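Local coordinates for cerato-platanin-like protein (Moniliophthora perniciosa, PDB 3SUK) that is of undetermined function but, as a secreted cerato-platanin of a fungal plant pathogen, probably acts outside the cell, possibly in contact with the host plant, at residues Val4-Asp9 against Phe90-Ala95; Arg76-Val81 against Asp98-Gly103; Tyr65-Thr70 against Val113-Val118. One frame throughout, in Å; residues are numbered along the deposited sequence.

Interaction 1 (Val4-Asp9 against Phe90-Ala95)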
loop_
_atom_site.group_PDB
_atom_site.type_symbol
_atom_site.label_atom_id
_atom_site.label_comp_id
_atom_site.label_asym_id
_atom_site.label_seq_id
_atom_site.Cartn_x
_atom_site.Cartn_y
_atom_site.Cartn_z
ATOM N N VAL A 4 -4.904 -12.511 0.045
ATOM C CA VAL A 4 -3.715 -12.118 -0.688
ATOM C C VAL A 4 -2.565 -12.015 0.304
ATOM O O VAL A 4 -2.788 -11.795 1.454
ATOM C CB VAL A 4 -3.910 -10.811 -1.525
ATOM C CG1 VAL A 4 -5.190 -10.862 -2.288
ATOM C CG2 VAL A 4 -3.865 -9.604 -0.685
ATOM N N GLN A 5 -1.348 -12.205 -0.169
ATOM C CA GLN A 5 -0.224 -12.099 0.805
ATOM C C GLN A 5 0.170 -10.627 1.032
ATOM O O GLN A 5 -0.034 -9.784 0.196
ATOM C CB GLN A 5 1.001 -12.916 0.369
ATOM C CG GLN A 5 0.832 -14.467 0.285
ATOM C CD GLN A 5 2.168 -15.098 0.502
ATOM O OE1 GLN A 5 3.087 -14.871 -0.281
ATOM N NE2 GLN A 5 2.342 -15.771 1.661
ATOM N N LEU A 6 0.613 -10.364 2.248
ATOM C CA LEU A 6 1.065 -9.043 2.639
ATOM C C LEU A 6 2.358 -9.158 3.432
ATOM O O LEU A 6 2.420 -9.929 4.333
ATOM C CB LEU A 6 -0.030 -8.292 3.418
ATOM C CG LEU A 6 0.321 -6.843 3.772
ATOM C CD1 LEU A 6 -0.906 -5.979 3.737
ATOM C CD2 LEU A 6 0.970 -6.733 5.121
ATOM N N ARG A 7 3.324 -8.305 3.112
ATOM C CA ARG A 7 4.595 -8.204 3.823
ATOM C C ARG A 7 4.922 -6.705 3.873
ATOM O O ARG A 7 4.166 -5.898 3.395
ATOM C CB ARG A 7 5.718 -8.979 3.121
ATOM C CG ARG A 7 5.926 -8.513 1.715
ATOM C CD ARG A 7 6.685 -9.499 0.769
ATOM N NE ARG A 7 5.993 -10.742 0.425
ATOM C CZ ARG A 7 4.770 -10.911 -0.123
ATOM N NH1 ARG A 7 3.850 -9.917 -0.414
ATOM N NH2 ARG A 7 4.431 -12.162 -0.336
ATOM N N PHE A 8 6.020 -6.368 4.517
ATOM C CA PHE A 8 6.405 -4.980 4.623
ATOM C C PHE A 8 7.722 -4.714 3.942
ATOM O O PHE A 8 8.519 -5.584 3.704
ATOM C CB PHE A 8 6.387 -4.466 6.083
ATOM C CG PHE A 8 7.524 -4.974 6.935
ATOM C CD1 PHE A 8 8.750 -4.335 6.956
ATOM C CD2 PHE A 8 7.355 -6.075 7.698
ATOM C CE1 PHE A 8 9.752 -4.784 7.702
ATOM C CE2 PHE A 8 8.376 -6.515 8.494
ATOM C CZ PHE A 8 9.583 -5.869 8.478
ATOM N N ASP A 9 7.850 -3.471 3.556
ATOM C CA ASP A 9 9.053 -2.962 2.881
ATOM C C ASP A 9 9.273 -1.565 3.428
ATOM O O ASP A 9 8.478 -0.694 3.202
ATOM C CB ASP A 9 8.796 -2.940 1.370
ATOM C CG ASP A 9 9.993 -2.448 0.545
ATOM O OD1 ASP A 9 10.849 -1.819 1.073
ATOM O OD2 ASP A 9 10.010 -2.698 -0.657
ATOM N N PHE A 90 0.701 -7.604 -1.578
ATOM C CA PHE A 90 1.101 -6.267 -1.126
ATOM C C PHE A 90 2.451 -6.254 -0.420
ATOM O O PHE A 90 2.732 -7.089 0.403
ATOM C CB PHE A 90 0.091 -5.674 -0.105
ATOM C CG PHE A 90 -1.278 -5.388 -0.649
ATOM C CD1 PHE A 90 -1.504 -4.237 -1.344
ATOM C CD2 PHE A 90 -2.357 -6.219 -0.361
ATOM C CE1 PHE A 90 -2.739 -3.962 -1.821
ATOM C CE2 PHE A 90 -3.609 -5.935 -0.856
ATOM C CZ PHE A 90 -3.773 -4.774 -1.563
ATOM N N ASN A 91 3.253 -5.257 -0.738
ATOM C CA ASN A 91 4.386 -4.894 0.089
ATOM C C ASN A 91 4.145 -3.474 0.629
ATOM O O ASN A 91 4.197 -2.546 -0.077
ATOM C CB ASN A 91 5.699 -4.861 -0.706
ATOM C CG ASN A 91 5.949 -6.091 -1.553
ATOM O OD1 ASN A 91 5.526 -7.173 -1.283
ATOM N ND2 ASN A 91 6.668 -5.870 -2.603
ATOM N N VAL A 92 3.924 -3.382 1.928
ATOM C CA VAL A 92 3.485 -2.131 2.547
ATOM C C VAL A 92 4.476 -1.543 3.537
ATOM O O VAL A 92 5.360 -2.175 3.954
ATOM C CB VAL A 92 2.067 -2.276 3.220
ATOM C CG1 VAL A 92 1.061 -2.843 2.176
ATOM C CG2 VAL A 92 2.129 -3.118 4.514
ATOM N N ALA A 93 4.263 -0.289 3.909
ATOM C CA ALA A 93 5.130 0.308 4.925
ATOM C C ALA A 93 4.999 -0.533 6.197
ATOM O O ALA A 93 3.955 -0.999 6.527
ATOM C CB ALA A 93 4.712 1.755 5.186
ATOM N N GLN A 94 6.090 -0.676 6.920
ATOM C CA GLN A 94 6.022 -1.427 8.149
ATOM C C GLN A 94 4.949 -0.788 9.054
ATOM O O GLN A 94 4.206 -1.481 9.702
ATOM C CB GLN A 94 7.385 -1.403 8.870
ATOM C CG GLN A 94 7.377 -2.291 10.114
ATOM C CD GLN A 94 8.639 -2.101 10.939
ATOM O OE1 GLN A 94 9.707 -2.062 10.413
ATOM N NE2 GLN A 94 8.476 -2.041 12.256
ATOM N N ALA A 95 4.863 0.516 9.082
ATOM C CA ALA A 95 3.928 1.158 9.982
ATOM C C ALA A 95 2.486 0.720 9.688
ATOM O O ALA A 95 1.704 0.504 10.612
ATOM C CB ALA A 95 4.072 2.637 9.895
HETATM O O HOH W 1 8.124 -3.192 -2.758
#

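Interaction 2 (Arg76-Val81 against Asp98-Gly103)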
loop_
_atom_site.group_PDB
_atom_site.type_symbol
_atom_site.label_atom_id
_atom_site.label_comp_id
_atom_site.label_asym_id
_atom_site.label_seq_id
_atom_site.Cartn_x
_atom_site.Cartn_y
_atom_site.Cartn_z
ATOM N N ARG A 76 -8.918 -6.071 12.165
ATOM C CA ARG A 76 -8.400 -4.723 11.957
ATOM C C ARG A 76 -8.322 -4.460 10.454
ATOM O O ARG A 76 -7.907 -5.278 9.719
ATOM C CB ARG A 76 -7.023 -4.571 12.636
ATOM C CG ARG A 76 -7.062 -4.914 14.110
ATOM C CD ARG A 76 -5.702 -4.695 14.812
ATOM N NE ARG A 76 -5.776 -4.954 16.247
ATOM C CZ ARG A 76 -5.729 -6.150 16.797
ATOM N NH1 ARG A 76 -5.572 -7.242 16.078
ATOM N NH2 ARG A 76 -5.833 -6.220 18.078
ATOM N N SER A 77 -8.712 -3.262 10.064
ATOM C CA SER A 77 -8.752 -2.847 8.668
ATOM C C SER A 77 -8.180 -1.431 8.517
ATOM O O SER A 77 -8.435 -0.592 9.314
ATOM C CB SER A 77 -10.153 -2.825 8.050
ATOM O OG SER A 77 -10.878 -4.039 8.188
ATOM N N ILE A 78 -7.480 -1.230 7.411
ATOM C CA ILE A 78 -6.968 0.058 6.982
ATOM C C ILE A 78 -7.281 0.255 5.510
ATOM O O ILE A 78 -7.495 -0.687 4.797
ATOM C CB ILE A 78 -5.430 0.209 7.197
ATOM C CG1 ILE A 78 -4.680 -0.836 6.357
ATOM C CG2 ILE A 78 -5.081 0.111 8.661
ATOM C CD1 ILE A 78 -3.154 -0.639 6.332
ATOM N N ASN A 79 -7.312 1.513 5.127
ATOM C CA ASN A 79 -7.353 1.904 3.750
ATOM C C ASN A 79 -5.967 2.345 3.264
ATOM O O ASN A 79 -5.279 3.060 3.912
ATOM C CB ASN A 79 -8.362 3.036 3.548
ATOM C CG ASN A 79 -9.790 2.649 3.964
ATOM O OD1 ASN A 79 -10.195 1.542 3.882
ATOM N ND2 ASN A 79 -10.479 3.598 4.485
ATOM N N LEU A 80 -5.581 1.820 2.119
ATOM C CA LEU A 80 -4.216 1.890 1.657
ATOM C C LEU A 80 -4.152 2.212 0.177
ATOM O O LEU A 80 -4.898 1.694 -0.583
ATOM C CB LEU A 80 -3.521 0.549 1.949
ATOM C CG LEU A 80 -2.035 0.515 1.521
ATOM C CD1 LEU A 80 -1.165 -0.119 2.616
ATOM C CD2 LEU A 80 -1.857 -0.296 0.214
ATOM N N VAL A 81 -3.194 3.041 -0.220
ATOM C CA VAL A 81 -3.000 3.379 -1.634
ATOM C C VAL A 81 -1.827 2.608 -2.195
ATOM O O VAL A 81 -0.783 2.636 -1.668
ATOM C CB VAL A 81 -2.752 4.916 -1.845
ATOM C CG1 VAL A 81 -2.465 5.246 -3.338
ATOM C CG2 VAL A 81 -3.999 5.718 -1.348
ATOM N N ASP A 98 2.092 -2.776 10.896
ATOM C CA ASP A 98 1.954 -2.756 12.338
ATOM C C ASP A 98 0.535 -2.361 12.775
ATOM O O ASP A 98 0.009 -2.936 13.677
ATOM C CB ASP A 98 3.019 -1.857 12.970
ATOM C CG ASP A 98 4.340 -2.574 13.199
ATOM O OD1 ASP A 98 4.334 -3.719 13.585
ATOM O OD2 ASP A 98 5.382 -1.931 12.976
ATOM N N GLU A 99 -0.060 -1.411 12.105
ATOM C CA GLU A 99 -1.426 -1.004 12.428
ATOM C C GLU A 99 -2.416 -2.158 12.166
ATOM O O GLU A 99 -3.306 -2.403 12.932
ATOM C CB GLU A 99 -1.803 0.249 11.663
ATOM C CG GLU A 99 -1.123 1.496 12.169
ATOM C CD GLU A 99 -1.420 2.672 11.276
ATOM O OE1 GLU A 99 -2.605 2.999 11.161
ATOM O OE2 GLU A 99 -0.465 3.298 10.760
ATOM N N LEU A 100 -2.191 -2.885 11.093
ATOM C CA LEU A 100 -3.001 -4.004 10.678
ATOM C C LEU A 100 -2.942 -5.131 11.651
ATOM O O LEU A 100 -3.832 -5.908 11.702
ATOM C CB LEU A 100 -2.580 -4.460 9.292
ATOM C CG LEU A 100 -3.521 -5.293 8.479
ATOM C CD1 LEU A 100 -4.886 -4.607 8.293
ATOM C CD2 LEU A 100 -2.916 -5.510 7.137
ATOM N N THR A 101 -1.834 -5.255 12.372
ATOM C CA THR A 101 -1.533 -6.409 13.192
ATOM C C THR A 101 -1.329 -6.094 14.694
ATOM O O THR A 101 -0.875 -6.926 15.385
ATOM C CB THR A 101 -0.252 -7.150 12.694
ATOM O OG1 THR A 101 0.866 -6.264 12.789
ATOM C CG2 THR A 101 -0.369 -7.610 11.297
ATOM N N ASN A 102 -1.738 -4.916 15.137
ATOM C CA ASN A 102 -1.534 -4.439 16.499
ATOM C C ASN A 102 -0.062 -4.451 16.907
ATOM O O ASN A 102 0.248 -4.806 17.971
ATOM C CB ASN A 102 -2.401 -5.224 17.526
ATOM C CG ASN A 102 -2.495 -4.543 18.871
ATOM O OD1 ASN A 102 -2.678 -3.365 18.967
ATOM N ND2 ASN A 102 -2.429 -5.327 19.901
ATOM N N GLY A 103 0.809 -4.031 15.988
ATOM C CA GLY A 103 2.227 -3.948 16.286
ATOM C C GLY A 103 3.025 -5.210 16.180
ATOM O O GLY A 103 3.960 -5.369 16.936
HETATM O O HOH W 2 -5.445 -7.702 13.261
HETATM O O HOH W 3 -5.084 -2.518 17.376
#

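Interaction 3 (Tyr65-Thr70 against Val113-Val118)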
loop_
_atom_site.group_PDB
_atom_site.type_symbol
_atom_site.label_atom_id
_atom_site.label_comp_id
_atom_site.label_asym_id
_atom_site.label_seq_id
_atom_site.Cartn_x
_atom_site.Cartn_y
_atom_site.Cartn_z
ATOM N N TYR A 65 -7.408 0.366 -1.447
ATOM C CA TYR A 65 -7.820 -0.920 -0.951
ATOM C C TYR A 65 -8.120 -0.876 0.535
ATOM O O TYR A 65 -7.367 -0.328 1.302
ATOM C CB TYR A 65 -6.713 -1.944 -1.178
ATOM C CG TYR A 65 -6.339 -2.138 -2.611
ATOM C CD1 TYR A 65 -5.355 -1.361 -3.184
ATOM C CD2 TYR A 65 -6.957 -3.105 -3.393
ATOM C CE1 TYR A 65 -4.980 -1.547 -4.475
ATOM C CE2 TYR A 65 -6.607 -3.277 -4.702
ATOM C CZ TYR A 65 -5.644 -2.477 -5.244
ATOM O OH TYR A 65 -5.288 -2.637 -6.546
ATOM N N THR A 66 -9.203 -1.511 0.919
ATOM C CA THR A 66 -9.495 -1.749 2.315
ATOM C C THR A 66 -8.950 -3.128 2.586
ATOM O O THR A 66 -9.380 -4.097 2.005
ATOM C CB THR A 66 -10.994 -1.705 2.613
ATOM O OG1 THR A 66 -11.461 -0.380 2.393
ATOM C CG2 THR A 66 -11.252 -2.064 4.041
ATOM N N ILE A 67 -7.963 -3.171 3.467
ATOM C CA ILE A 67 -7.216 -4.387 3.802
ATOM C C ILE A 67 -7.562 -4.756 5.232
ATOM O O ILE A 67 -7.491 -3.956 6.089
ATOM C CB ILE A 67 -5.688 -4.184 3.648
ATOM C CG1 ILE A 67 -5.318 -3.747 2.208
ATOM C CG2 ILE A 67 -4.932 -5.475 3.962
ATOM C CD1 ILE A 67 -3.934 -3.366 2.035
ATOM N N SER A 68 -7.938 -6.012 5.437
ATOM C CA SER A 68 -8.397 -6.566 6.709
ATOM C C SER A 68 -7.586 -7.780 7.151
ATOM O O SER A 68 -7.163 -8.559 6.361
ATOM C CB SER A 68 -9.845 -7.026 6.591
ATOM O OG SER A 68 -10.632 -5.934 6.245
ATOM N N PHE A 69 -7.328 -7.857 8.444
ATOM C CA PHE A 69 -6.609 -8.978 9.062
ATOM C C PHE A 69 -7.147 -9.223 10.458
ATOM O O PHE A 69 -7.263 -8.318 11.214
ATOM C CB PHE A 69 -5.112 -8.698 9.108
ATOM C CG PHE A 69 -4.261 -9.862 9.559
ATOM C CD1 PHE A 69 -4.198 -11.042 8.860
ATOM C CD2 PHE A 69 -3.458 -9.714 10.649
ATOM C CE1 PHE A 69 -3.399 -12.077 9.305
ATOM C CE2 PHE A 69 -2.641 -10.736 11.046
ATOM C CZ PHE A 69 -2.639 -11.903 10.378
ATOM N N THR A 70 -7.360 -10.500 10.765
ATOM C CA THR A 70 -7.802 -10.930 12.086
ATOM C C THR A 70 -6.624 -11.531 12.846
ATOM O O THR A 70 -6.005 -12.416 12.380
ATOM C CB THR A 70 -8.937 -11.963 11.968
ATOM O OG1 THR A 70 -9.995 -11.398 11.201
ATOM C CG2 THR A 70 -9.423 -12.324 13.371
ATOM N N VAL A 113 -4.019 -11.637 4.006
ATOM C CA VAL A 113 -5.038 -10.649 4.321
ATOM C C VAL A 113 -6.215 -10.745 3.379
ATOM O O VAL A 113 -6.144 -11.397 2.410
ATOM C CB VAL A 113 -4.476 -9.208 4.299
ATOM C CG1 VAL A 113 -3.339 -9.085 5.301
ATOM C CG2 VAL A 113 -3.995 -8.781 2.864
ATOM N N GLN A 114 -7.313 -10.143 3.772
ATOM C CA GLN A 114 -8.421 -9.927 2.888
ATOM C C GLN A 114 -8.313 -8.496 2.327
ATOM O O GLN A 114 -7.987 -7.579 3.018
ATOM C CB GLN A 114 -9.749 -10.139 3.616
ATOM C CG GLN A 114 -10.043 -11.576 3.938
ATOM C CD GLN A 114 -10.284 -12.417 2.722
ATOM O OE1 GLN A 114 -11.024 -12.054 1.853
ATOM N NE2 GLN A 114 -9.648 -13.560 2.671
ATOM N N SER A 115 -8.502 -8.377 1.036
ATOM C CA SER A 115 -8.372 -7.096 0.377
ATOM C C SER A 115 -9.590 -6.859 -0.529
ATOM O O SER A 115 -10.011 -7.720 -1.269
ATOM C CB SER A 115 -7.077 -7.085 -0.445
ATOM O OG SER A 115 -6.982 -5.899 -1.215
ATOM N N GLN A 116 -10.112 -5.649 -0.431
ATOM C CA GLN A 116 -11.203 -5.206 -1.257
ATOM C C GLN A 116 -10.865 -3.823 -1.822
ATOM O O GLN A 116 -10.778 -2.910 -1.059
ATOM C CB GLN A 116 -12.459 -5.088 -0.371
ATOM C CG GLN A 116 -13.697 -4.707 -1.101
ATOM C CD GLN A 116 -13.868 -5.518 -2.377
ATOM O OE1 GLN A 116 -14.126 -6.709 -2.330
ATOM N NE2 GLN A 116 -13.692 -4.887 -3.506
ATOM N N GLN A 117 -10.771 -3.656 -3.119
ATOM C CA GLN A 117 -10.691 -2.319 -3.664
ATOM C C GLN A 117 -11.961 -1.537 -3.363
ATOM O O GLN A 117 -13.039 -2.088 -3.403
ATOM C CB GLN A 117 -10.471 -2.378 -5.173
ATOM C CG GLN A 117 -10.116 -1.018 -5.699
ATOM C CD GLN A 117 -9.911 -0.950 -7.164
ATOM O OE1 GLN A 117 -10.199 -1.854 -7.899
ATOM N NE2 GLN A 117 -9.427 0.131 -7.579
ATOM N N VAL A 118 -11.774 -0.265 -3.074
ATOM C CA VAL A 118 -12.826 0.692 -2.849
ATOM C C VAL A 118 -12.571 1.918 -3.749
ATOM O O VAL A 118 -11.628 1.989 -4.490
ATOM C CB VAL A 118 -12.923 1.124 -1.361
ATOM C CG1 VAL A 118 -13.317 -0.063 -0.480
ATOM C CG2 VAL A 118 -11.606 1.718 -0.903
#

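Interaction 1 (Val4-Asp9 against Phe90-Ala95)
Phe90 takes its place beside the N-terminal strand 4-8 in a parallel pairing of the double-psi beta-barrel of the cerato-platanin family. Its N-H bonds to Gln5 O at 2.9 Å, nearly straight at 173°, and its carbonyl O receives Arg7 N at 3.0 Å. On the buried face Val4 CG2 touches Phe90 CE2 at 3.7 Å, while Leu6 CD1 lies against Phe90 CB; Phe90 also meets Tyr65 edge-to-face.

Asn91 projects from the other face, next to Arg7. The two side chains run alongside each other the same way, with amide and guanidinium planes turned 80° apart. Arg7 bends at its third torsion (68°), bringing NH1 toward strand 90-92 for weak bonds to Asn91 OD1 and Phe90 O, with a third weak one to Asn88 O. A water joins Asn91 ND2 to Asp9 OD2, whereas Asp9 OD1 bonds to Thr11.

Val92 returns to the buried face, its CG2 3.8 Å from Leu6 CD2. Its N-H bonds to Arg7 O, and Val92 O accepts Asp9 N at 2.8 Å.

Past Ala93, at the N-cap position, the chain turns into helix 94-101. Gln94 is fixed at its amide end by Asn10 and Asp98, and its CG sits over one face of the Phe8 ring, 4.1 Å from the ring centroid.

Interaction 2 (Arg76-Val81 against Asp98-Gly103)
Arg76 stretches from its strand along the C-terminal end of helix 94-101 and lays its guanidinium flat on the side chain of Asn102. Asn102 CB sits over the centre of one guanidinium face, 3.5 Å from Arg76 CZ, and the Asn102 amide plane is only 5° from that of the guanidinium. The flat groups are therefore stacked, although the two side chains as a whole run at a slant to one another. A chain extended from CG to NE gives Arg76 the length to get there, and on the way its CD passes Glu99 O at 3.8 Å.

The same guanidinium reaches the helix end through two waters. One lies in its plane at the edge, accepting from Arg76 NH1 at 2.9 Å and close to Leu100 O; the other accepts from Arg76 NE and donates to Asn102 OD1. NH1 also bonds to Phe71 O.

Beneath this polar layer, Leu100 points its CD1 at the strand backbone, 3.4 Å from Arg76 O, and meets Ile78 CG1 at 4.2 Å. Ile67, Phe69 and Val113 surround Leu100 further in, so the leucine anchors the helix against strands 64-71, 74-83 and 110-118.

Asn102, with positive phi (56°), follows the helix in a Schellman motif whose long bond runs from Gly103 N to Asp98 O; Thr101 N reaches the same oxygen from the opposite face of its plane.

No direct hydrogen bond joins the strand to the helix end here; stacking, water bridges and apolar packing do the work. A cation beside the C-terminal end of a helix would also be expected to interact favourably with the helix dipole, though partial exposure probably weakens that effect.

Interaction 3 (Tyr65-Thr70 against Val113-Val118)
Thr66 and Gln116 face each other as a hydrogen-bonded antiparallel pair, Thr66 N reaching Gln116 O at 2.9 Å and Gln116 N reaching Thr66 O at 3.0 Å. Ser68 and Gln114 repeat the pattern two residues along, and Ser68 N to Gln114 O is the straighter of their two bonds at 171°. Four bonds thus zip together strands 64-71 and 110-118 in the curved wall of the double-psi beta-barrel of the cerato-platanin family.

The face bearing Thr66, Ser68, Gln114 and Gln116 is polar. Thr66 OG1 and Ser68 OG turn to the other neighbouring strand, where they bond to Asn79 and Ser77. Gln116 folds back at its second torsion (46°), and its NE2 donates to Gln117 O at 2.9 Å; the bond uses a lone pair of that carbonyl and stays in the amide plane of Gln116, which probably favours one orientation of the amide. Val118 CG1 comes within 3.4 Å of Thr66 OG1, the two side chains crossing at about a right angle.

The opposite face carries the packing. Ile67 CG2 touches Val113 CG2 at 3.6 Å, with Leu6 against both and Phe90 against Ile67. Val113 CG1 also comes up to Phe69 CD1, again roughly square to it. The Tyr65 ring leans across to the partner strand; its OH is bonded to Asp52 and Asn63, and Gln117 CB rests 4.0 Å from CE2. Nearer the root of that ring, Tyr65 CD2 lies 3.5 Å from Ser115 OG.

In the fold
All three interactions belong to one barrel, their centres about 9 to 12 Å apart, and touch both in the wall and in the interior. Interactions 1 and 3 are joined across neighbouring strands by a probable hydrogen bond from Val113 N to Val4 O (2.8 Å), and Phe90 CE2 packs 3.4 Å from Ser115 OG. Interactions 1 and 2 share helix 94-101; inside, Val92 CG1 packs on Leu80 CD1 at 3.5 Å and Leu6 CD1 on Leu100 CD2 at 4.0 Å. Interactions 2 and 3 are linked by adjacent strands, with Ser77 CB 3.5 Å from Ile67 O and Leu100 CD1 close to the same oxygen. Leu100 thus packs against residues of both interactions 1 and 3.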